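Alpha-1,6-mannanase (Bacteroides thetaiotaomicron, PDB 4V1S) probably hydrolyses alpha-1,6-mannosidic linkages in mannan, as a family 76 glycoside hydrolase of a gut bacterium. Local coordinates at residues 140-149 and 168-178; 202-213 and 224-235. One frame throughout, in Å; residues are numbered along the deposited sequence.

Overall arrangement
Following the chain from its N terminus, interaction 1 comes first: helix 142-159 runs out, the chain turns, and helix 162-177 comes back, so that 140-149 meets 168-178. Interaction 2 repeats the pattern further on, with helix 202-219 returning as helix 222-239 to pair 202-213 with 224-235. The first hairpin closes before the second opens, so the two neither nest nor cross; their centres lie about 12 Å apart. They touch directly through helix 202-219, where Thr208 packs on Ser175, and Ser211 on Ala149 and the backbone of Gly146. Two consecutive helical hairpins of the family 76 barrel are thereby joined side by side.

Interaction 1 (140-149 and 168-178); sequences RFYDENGWTA and AKGALAFSLSG
Arg140 lays its guanidinium against the Phe174 ring, CZ lying 3.5 Å from Phe174 CE1, which sits over one face of the group; the planes are too tilted for a stack. A salt bridge from NE to Glu191 and a bond from NH1 to Ile124 O fix the guanidinium. Phe174 swings its ring out opposite its own backbone N (chi1 -175°), to lie between this arginine and Tyr142. The Tyr142 ring is nearly parallel to it (15°) but slid aside, centroids 4.8 Å apart. Gly178 CA sits over a face of the tyrosine, 3.6 Å from the ring centroid, where a CB would clash, and one water bridges Tyr142 OH and Ser177 OG. The backbone of Tyr142 is held as well: Ser175 OG donates to Tyr142 O over 2.8 Å, in the carbonyl plane. Asn145 turns back on the N-cap residue, its ND2 giving Phe141 O a nearly straight bond of 3.1 Å, while OD1 accepts from Tyr127 N. So pinned, the amide crosses the phenylalanine obliquely, ND2 being 3.4 Å from Phe174 CD2. Ala149 CB meets Ala171 CB at 4.0 Å. Small residues here suit axes only 8.0 Å apart, crossing at 150°, in an antiparallel helical hairpin typical of the (alpha/alpha)6 barrel of family 76.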
# COMPACT_ATOMS: atom_id res chain seq x y z
N ARG A 140 5.10 17.47 -1.80
CA ARG A 140 4.59 16.30 -2.55
C ARG A 140 5.63 15.22 -2.76
O ARG A 140 6.84 15.53 -2.87
CB ARG A 140 3.98 16.72 -3.88
CG ARG A 140 2.90 17.78 -3.73
CD ARG A 140 2.09 17.98 -4.99
NE ARG A 140 2.91 18.60 -6.05
CZ ARG A 140 2.41 19.05 -7.20
NH1 ARG A 140 1.11 18.98 -7.44
NH2 ARG A 140 3.19 19.62 -8.10
N PHE A 141 5.15 13.97 -2.72
CA PHE A 141 5.96 12.75 -2.75
C PHE A 141 5.49 11.84 -3.85
O PHE A 141 4.30 11.59 -4.00
CB PHE A 141 5.85 12.05 -1.38
CG PHE A 141 6.43 12.88 -0.26
CD1 PHE A 141 5.70 13.95 0.28
CD2 PHE A 141 7.70 12.65 0.19
CE1 PHE A 141 6.22 14.72 1.30
CE2 PHE A 141 8.25 13.45 1.19
CZ PHE A 141 7.51 14.49 1.72
N TYR A 142 6.45 11.34 -4.62
CA TYR A 142 6.09 10.54 -5.78
C TYR A 142 5.54 9.19 -5.32
O TYR A 142 4.65 8.65 -5.97
CB TYR A 142 7.27 10.41 -6.76
CG TYR A 142 7.72 11.75 -7.30
CD1 TYR A 142 6.96 12.43 -8.24
CD2 TYR A 142 8.87 12.37 -6.84
CE1 TYR A 142 7.36 13.68 -8.73
CE2 TYR A 142 9.26 13.62 -7.33
CZ TYR A 142 8.50 14.26 -8.29
OH TYR A 142 8.86 15.49 -8.80
N ASP A 143 6.04 8.67 -4.19
CA ASP A 143 5.51 7.42 -3.66
C ASP A 143 4.07 7.56 -3.15
O ASP A 143 3.22 6.74 -3.50
CB ASP A 143 6.43 6.76 -2.62
CG ASP A 143 6.66 7.61 -1.39
OD1 ASP A 143 6.47 8.84 -1.45
OD2 ASP A 143 7.07 7.05 -0.34
N GLU A 144 3.78 8.62 -2.39
CA GLU A 144 2.44 8.81 -1.85
C GLU A 144 1.42 8.82 -2.99
O GLU A 144 0.32 8.28 -2.86
CB GLU A 144 2.32 10.11 -1.05
CG GLU A 144 3.06 10.07 0.26
CD GLU A 144 3.02 11.37 1.04
OE1 GLU A 144 2.58 12.41 0.49
OE2 GLU A 144 3.49 11.36 2.23
N ASN A 145 1.79 9.46 -4.10
CA ASN A 145 0.90 9.51 -5.26
C ASN A 145 0.64 8.13 -5.87
O ASN A 145 -0.48 7.87 -6.32
CB ASN A 145 1.37 10.55 -6.30
CG ASN A 145 0.87 11.94 -5.92
OD1 ASN A 145 -0.17 12.37 -6.37
ND2 ASN A 145 1.57 12.58 -4.99
N GLY A 146 1.65 7.27 -5.87
CA GLY A 146 1.51 5.90 -6.35
C GLY A 146 0.69 5.01 -5.45
O GLY A 146 -0.19 4.29 -5.91
N TRP A 147 0.93 5.10 -4.14
CA TRP A 147 0.08 4.41 -3.20
C TRP A 147 -1.37 4.76 -3.39
O TRP A 147 -2.26 3.91 -3.32
CB TRP A 147 0.45 4.79 -1.77
CG TRP A 147 1.68 4.20 -1.07
CD1 TRP A 147 3.00 4.58 -1.19
CD2 TRP A 147 1.64 3.22 -0.03
NE1 TRP A 147 3.78 3.87 -0.30
CE2 TRP A 147 2.97 3.05 0.44
CE3 TRP A 147 0.61 2.48 0.57
CZ2 TRP A 147 3.30 2.16 1.49
CZ3 TRP A 147 0.94 1.59 1.59
CH2 TRP A 147 2.27 1.45 2.05
N THR A 148 -1.61 6.06 -3.62
CA THR A 148 -2.98 6.57 -3.75
C THR A 148 -3.60 6.12 -5.07
O THR A 148 -4.73 5.64 -5.10
CB THR A 148 -3.02 8.10 -3.63
OG1 THR A 148 -2.47 8.48 -2.36
CG2 THR A 148 -4.41 8.63 -3.75
N ALA A 149 -2.81 6.20 -6.16
CA ALA A 149 -3.26 5.76 -7.47
C ALA A 149 -3.74 4.30 -7.45
O ALA A 149 -4.75 3.98 -8.05
CB ALA A 149 -2.17 5.95 -8.51
N ALA A 168 -7.05 8.78 -10.20
CA ALA A 168 -6.03 7.72 -10.34
C ALA A 168 -5.03 8.08 -11.44
O ALA A 168 -3.82 7.97 -11.26
CB ALA A 168 -6.65 6.39 -10.66
N LYS A 169 -5.55 8.50 -12.58
CA LYS A 169 -4.71 8.89 -13.70
C LYS A 169 -3.83 10.09 -13.35
O LYS A 169 -2.63 10.12 -13.72
CB LYS A 169 -5.57 9.20 -14.93
CG LYS A 169 -6.18 7.98 -15.56
CD LYS A 169 -7.14 8.42 -16.65
CE LYS A 169 -7.83 7.28 -17.32
NZ LYS A 169 -8.86 7.78 -18.29
N GLY A 170 -4.40 11.06 -12.65
CA GLY A 170 -3.67 12.25 -12.29
C GLY A 170 -2.59 11.97 -11.27
O GLY A 170 -1.48 12.47 -11.38
N ALA A 171 -2.91 11.17 -10.27
CA ALA A 171 -1.89 10.79 -9.26
C ALA A 171 -0.73 10.04 -9.93
O ALA A 171 0.42 10.29 -9.64
CB ALA A 171 -2.54 9.93 -8.19
N LEU A 172 -1.06 9.08 -10.79
CA LEU A 172 -0.04 8.30 -11.50
C LEU A 172 0.78 9.23 -12.41
O LEU A 172 2.01 9.10 -12.48
CB LEU A 172 -0.62 7.13 -12.25
CG LEU A 172 0.43 6.29 -13.01
CD1 LEU A 172 1.57 5.86 -12.09
CD2 LEU A 172 -0.22 5.10 -13.68
N ALA A 173 0.14 10.19 -13.07
CA ALA A 173 0.89 11.13 -13.91
C ALA A 173 1.88 11.92 -13.05
O ALA A 173 3.03 12.21 -13.47
CB ALA A 173 -0.03 12.07 -14.62
N PHE A 174 1.47 12.23 -11.83
CA PHE A 174 2.40 12.88 -10.94
C PHE A 174 3.58 11.99 -10.64
O PHE A 174 4.74 12.42 -10.73
CB PHE A 174 1.74 13.40 -9.67
CG PHE A 174 2.69 14.19 -8.80
CD1 PHE A 174 3.06 15.46 -9.17
CD2 PHE A 174 3.33 13.61 -7.72
CE1 PHE A 174 4.01 16.16 -8.44
CE2 PHE A 174 4.26 14.30 -6.98
CZ PHE A 174 4.60 15.58 -7.34
N SER A 175 3.32 10.76 -10.24
CA SER A 175 4.44 9.82 -9.94
C SER A 175 5.37 9.70 -11.16
O SER A 175 6.61 9.67 -11.04
CB SER A 175 3.91 8.45 -9.54
OG SER A 175 3.15 8.50 -8.35
N LEU A 176 4.77 9.59 -12.35
CA LEU A 176 5.59 9.41 -13.56
C LEU A 176 6.42 10.66 -13.91
O LEU A 176 7.47 10.55 -14.59
CB LEU A 176 4.73 9.00 -14.76
CG LEU A 176 4.25 7.56 -14.73
CD1 LEU A 176 3.12 7.37 -15.74
CD2 LEU A 176 5.35 6.54 -14.96
N SER A 177 6.00 11.82 -13.40
CA SER A 177 6.74 13.05 -13.65
C SER A 177 8.02 13.04 -12.78
O SER A 177 8.92 13.86 -13.01
CB SER A 177 5.92 14.31 -13.34
OG SER A 177 5.77 14.57 -11.93
N GLY A 178 8.12 12.12 -11.82
CA GLY A 178 9.35 12.03 -11.00
C GLY A 178 10.42 11.14 -11.62
O GLY A 178 11.49 10.99 -11.06
O HOH W 1 7.73 16.25 -11.08

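Interaction 2 (202-213 and 224-235)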
# COMPACT_ATOMS: atom_id res chain seq x y z
N THR A 202 13.23 2.59 -4.31
CA THR A 202 12.53 1.41 -4.72
C THR A 202 11.03 1.58 -4.57
O THR A 202 10.29 1.19 -5.47
CB THR A 202 13.00 0.19 -3.92
OG1 THR A 202 14.41 0.04 -4.12
CG2 THR A 202 12.27 -1.05 -4.38
N ILE A 203 10.58 2.17 -3.47
CA ILE A 203 9.13 2.25 -3.25
C ILE A 203 8.48 3.08 -4.36
O ILE A 203 7.39 2.75 -4.81
CB ILE A 203 8.74 2.75 -1.85
CG1 ILE A 203 7.22 2.63 -1.64
CG2 ILE A 203 9.23 4.16 -1.58
CD1 ILE A 203 6.68 1.21 -1.74
N CYS A 204 9.16 4.15 -4.80
CA CYS A 204 8.65 4.93 -5.90
C CYS A 204 8.55 4.13 -7.20
O CYS A 204 7.53 4.20 -7.87
CB CYS A 204 9.49 6.18 -6.10
SG CYS A 204 9.56 7.22 -4.65
N SER A 205 9.60 3.35 -7.54
CA SER A 205 9.49 2.41 -8.65
C SER A 205 8.28 1.50 -8.50
O SER A 205 7.48 1.35 -9.42
CB SER A 205 10.73 1.52 -8.75
OG SER A 205 11.87 2.23 -9.22
N ALA A 206 8.19 0.89 -7.33
CA ALA A 206 7.26 -0.22 -7.12
C ALA A 206 5.79 0.20 -7.15
O ALA A 206 4.96 -0.44 -7.83
CB ALA A 206 7.62 -0.94 -5.83
N VAL A 207 5.44 1.26 -6.45
CA VAL A 207 4.05 1.70 -6.49
C VAL A 207 3.69 2.30 -7.86
O VAL A 207 2.54 2.23 -8.32
CB VAL A 207 3.66 2.70 -5.37
CG1 VAL A 207 3.82 2.04 -4.01
CG2 VAL A 207 4.42 4.02 -5.44
N THR A 208 4.67 2.91 -8.53
CA THR A 208 4.41 3.44 -9.86
C THR A 208 4.20 2.27 -10.86
O THR A 208 3.29 2.32 -11.68
CB THR A 208 5.52 4.41 -10.28
OG1 THR A 208 5.60 5.48 -9.38
CG2 THR A 208 5.30 4.97 -11.65
N MET A 209 5.03 1.23 -10.77
CA MET A 209 4.83 0.06 -11.58
C MET A 209 3.47 -0.58 -11.38
O MET A 209 2.78 -0.90 -12.35
CB MET A 209 5.92 -0.99 -11.32
CG MET A 209 7.29 -0.61 -11.89
SD MET A 209 8.67 -1.56 -11.20
CE MET A 209 8.04 -3.22 -11.34
N LEU A 210 3.06 -0.75 -10.13
CA LEU A 210 1.79 -1.40 -9.86
C LEU A 210 0.65 -0.53 -10.39
O LEU A 210 -0.29 -1.04 -11.00
CB LEU A 210 1.63 -1.72 -8.38
CG LEU A 210 0.35 -2.48 -8.06
CD1 LEU A 210 0.27 -3.81 -8.81
CD2 LEU A 210 0.24 -2.75 -6.57
N SER A 211 0.73 0.78 -10.17
CA SER A 211 -0.27 1.72 -10.68
C SER A 211 -0.37 1.65 -12.20
O SER A 211 -1.47 1.61 -12.78
CB SER A 211 0.06 3.15 -10.25
OG SER A 211 -0.00 3.33 -8.85
N CYS A 212 0.80 1.66 -12.85
CA CYS A 212 0.87 1.52 -14.31
C CYS A 212 0.18 0.25 -14.78
O CYS A 212 -0.59 0.27 -15.73
CB CYS A 212 2.32 1.53 -14.80
SG CYS A 212 3.11 3.14 -14.91
N MET A 213 0.46 -0.87 -14.12
CA MET A 213 -0.15 -2.13 -14.52
C MET A 213 -1.67 -2.14 -14.31
O MET A 213 -2.41 -2.67 -15.15
CB MET A 213 0.53 -3.32 -13.84
CG MET A 213 1.97 -3.52 -14.29
SD MET A 213 2.20 -3.56 -16.10
CE MET A 213 1.03 -4.83 -16.57
N TYR A 224 1.37 2.66 -20.50
CA TYR A 224 1.47 2.26 -19.11
C TYR A 224 2.29 0.96 -18.92
O TYR A 224 3.11 0.86 -18.00
CB TYR A 224 0.07 2.06 -18.52
CG TYR A 224 -0.71 3.35 -18.30
CD1 TYR A 224 -0.24 4.33 -17.45
CD2 TYR A 224 -1.94 3.54 -18.89
CE1 TYR A 224 -0.96 5.49 -17.22
CE2 TYR A 224 -2.67 4.70 -18.69
CZ TYR A 224 -2.19 5.67 -17.84
OH TYR A 224 -2.94 6.83 -17.61
N LEU A 225 2.06 -0.02 -19.78
CA LEU A 225 2.86 -1.25 -19.77
C LEU A 225 4.32 -0.92 -20.06
O LEU A 225 5.22 -1.41 -19.37
CB LEU A 225 2.34 -2.27 -20.78
CG LEU A 225 3.16 -3.57 -20.93
CD1 LEU A 225 3.29 -4.34 -19.63
CD2 LEU A 225 2.54 -4.45 -21.99
N ASP A 226 4.57 -0.07 -21.06
CA ASP A 226 5.95 0.28 -21.41
C ASP A 226 6.65 1.01 -20.27
O ASP A 226 7.83 0.79 -20.04
CB ASP A 226 5.99 1.12 -22.69
CG ASP A 226 5.59 0.32 -23.93
OD1 ASP A 226 5.73 -0.94 -23.94
OD2 ASP A 226 5.16 0.96 -24.90
N ALA A 227 5.91 1.86 -19.53
CA ALA A 227 6.47 2.53 -18.38
C ALA A 227 6.84 1.52 -17.28
O ALA A 227 7.92 1.61 -16.74
CB ALA A 227 5.51 3.58 -17.85
N ALA A 228 5.95 0.57 -16.99
CA ALA A 228 6.23 -0.43 -15.98
C ALA A 228 7.50 -1.22 -16.33
O ALA A 228 8.36 -1.46 -15.47
CB ALA A 228 5.05 -1.37 -15.80
N ILE A 229 7.64 -1.59 -17.59
CA ILE A 229 8.80 -2.37 -18.05
C ILE A 229 10.08 -1.56 -17.92
O ILE A 229 11.10 -2.06 -17.43
CB ILE A 229 8.59 -2.85 -19.50
CG1 ILE A 229 7.48 -3.92 -19.53
CG2 ILE A 229 9.88 -3.42 -20.09
CD1 ILE A 229 6.99 -4.27 -20.93
N ARG A 230 10.03 -0.31 -18.35
CA ARG A 230 11.17 0.57 -18.29
C ARG A 230 11.64 0.79 -16.84
O ARG A 230 12.83 0.68 -16.53
CB ARG A 230 10.83 1.90 -18.97
CG ARG A 230 11.94 2.92 -18.97
CD ARG A 230 11.51 4.21 -19.67
NE ARG A 230 10.41 4.87 -18.96
CZ ARG A 230 9.15 5.02 -19.38
NH1 ARG A 230 8.75 4.57 -20.56
NH2 ARG A 230 8.28 5.65 -18.59
N ILE A 231 10.69 1.16 -15.97
CA ILE A 231 11.01 1.38 -14.57
C ILE A 231 11.49 0.08 -13.92
O ILE A 231 12.45 0.08 -13.15
CB ILE A 231 9.79 1.96 -13.83
CG1 ILE A 231 9.47 3.37 -14.37
CG2 ILE A 231 10.03 1.96 -12.33
CD1 ILE A 231 8.07 3.83 -14.03
N ASN A 232 10.85 -1.04 -14.23
CA ASN A 232 11.29 -2.32 -13.70
C ASN A 232 12.72 -2.67 -14.09
O ASN A 232 13.52 -3.07 -13.25
CB ASN A 232 10.40 -3.46 -14.14
CG ASN A 232 10.79 -4.76 -13.48
OD1 ASN A 232 10.88 -4.84 -12.25
ND2 ASN A 232 11.08 -5.78 -14.29
N ASP A 233 13.03 -2.52 -15.38
CA ASP A 233 14.39 -2.80 -15.86
C ASP A 233 15.42 -2.00 -15.05
O ASP A 233 16.43 -2.54 -14.60
CB ASP A 233 14.51 -2.45 -17.34
CG ASP A 233 13.86 -3.47 -18.24
OD1 ASP A 233 13.40 -4.54 -17.77
OD2 ASP A 233 13.78 -3.18 -19.45
N TRP A 234 15.15 -0.71 -14.83
CA TRP A 234 16.06 0.13 -14.04
C TRP A 234 16.16 -0.38 -12.60
O TRP A 234 17.25 -0.44 -12.01
CB TRP A 234 15.61 1.61 -14.05
CG TRP A 234 16.52 2.49 -13.26
CD1 TRP A 234 17.66 3.14 -13.71
CD2 TRP A 234 16.42 2.81 -11.87
NE1 TRP A 234 18.25 3.84 -12.69
CE2 TRP A 234 17.51 3.65 -11.55
CE3 TRP A 234 15.49 2.51 -10.88
CZ2 TRP A 234 17.69 4.18 -10.27
CZ3 TRP A 234 15.67 3.02 -9.61
CH2 TRP A 234 16.77 3.83 -9.31
N THR A 235 15.01 -0.70 -12.01
CA THR A 235 14.96 -1.09 -10.62
C THR A 235 15.71 -2.40 -10.38
O THR A 235 16.50 -2.53 -9.43
CB THR A 235 13.51 -1.17 -10.15
OG1 THR A 235 12.84 0.07 -10.46
CG2 THR A 235 13.45 -1.41 -8.65
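Met209 reaches across to helix 224-235 with its side chain from CG outward: CG lies 3.8 Å from Ile231 CG2, and a bend at the last torsion (chi3 48°) brings the methyl in alongside Asn232, with CE 3.4 Å from Asn232 OD1. One turn on, Cys212 nestles against the backbone, its CB 3.4 Å from Tyr224 O, while its sulfur rests on the methyl of Ala227. In return, Tyr224 sets its CB against Cys212 O. Met213 starts out away from the partner helix but curls back through two bends, putting SD 3.6 Å from Ala228 CB and bringing its end up to Leu225 CD1. At the other end Ser205 OG and Thr235 OG1 lie 2.7 Å apart, with the Trp234 ring presenting its edge to the serine oxygen. The side chains of Thr208 and Ile231 cross at about a right angle, CG2 meeting CD1. The alanines facing Cys212 and Met213 allow axes 8.3 Å apart at 155°, the antiparallel helical hairpin from which an (alpha/alpha)6 barrel is built. Behind this first layer, Thr235 OG1 donates to Ile231 O at 2.7 Å, approaching from above the carbonyl plane, 42° out of it, so this oxygen takes both the backbone N and the hydroxyl of Thr235. A valine in place of Thr235 lacks the hydroxyl, which would probably leave Ser205 OG without a polar mate on the facing helix and Ile231 O with the backbone N alone of these two donors. Further out, Trp274 NE1 bonds to Asn232 OD1 and fixes the amide beside the methionine methyl. Trp234 is tied down through NE1 to Leu183 O, and on the flank of helix 202-213 Thr208 OG1 donates a hydrogen bond to Cys204 O.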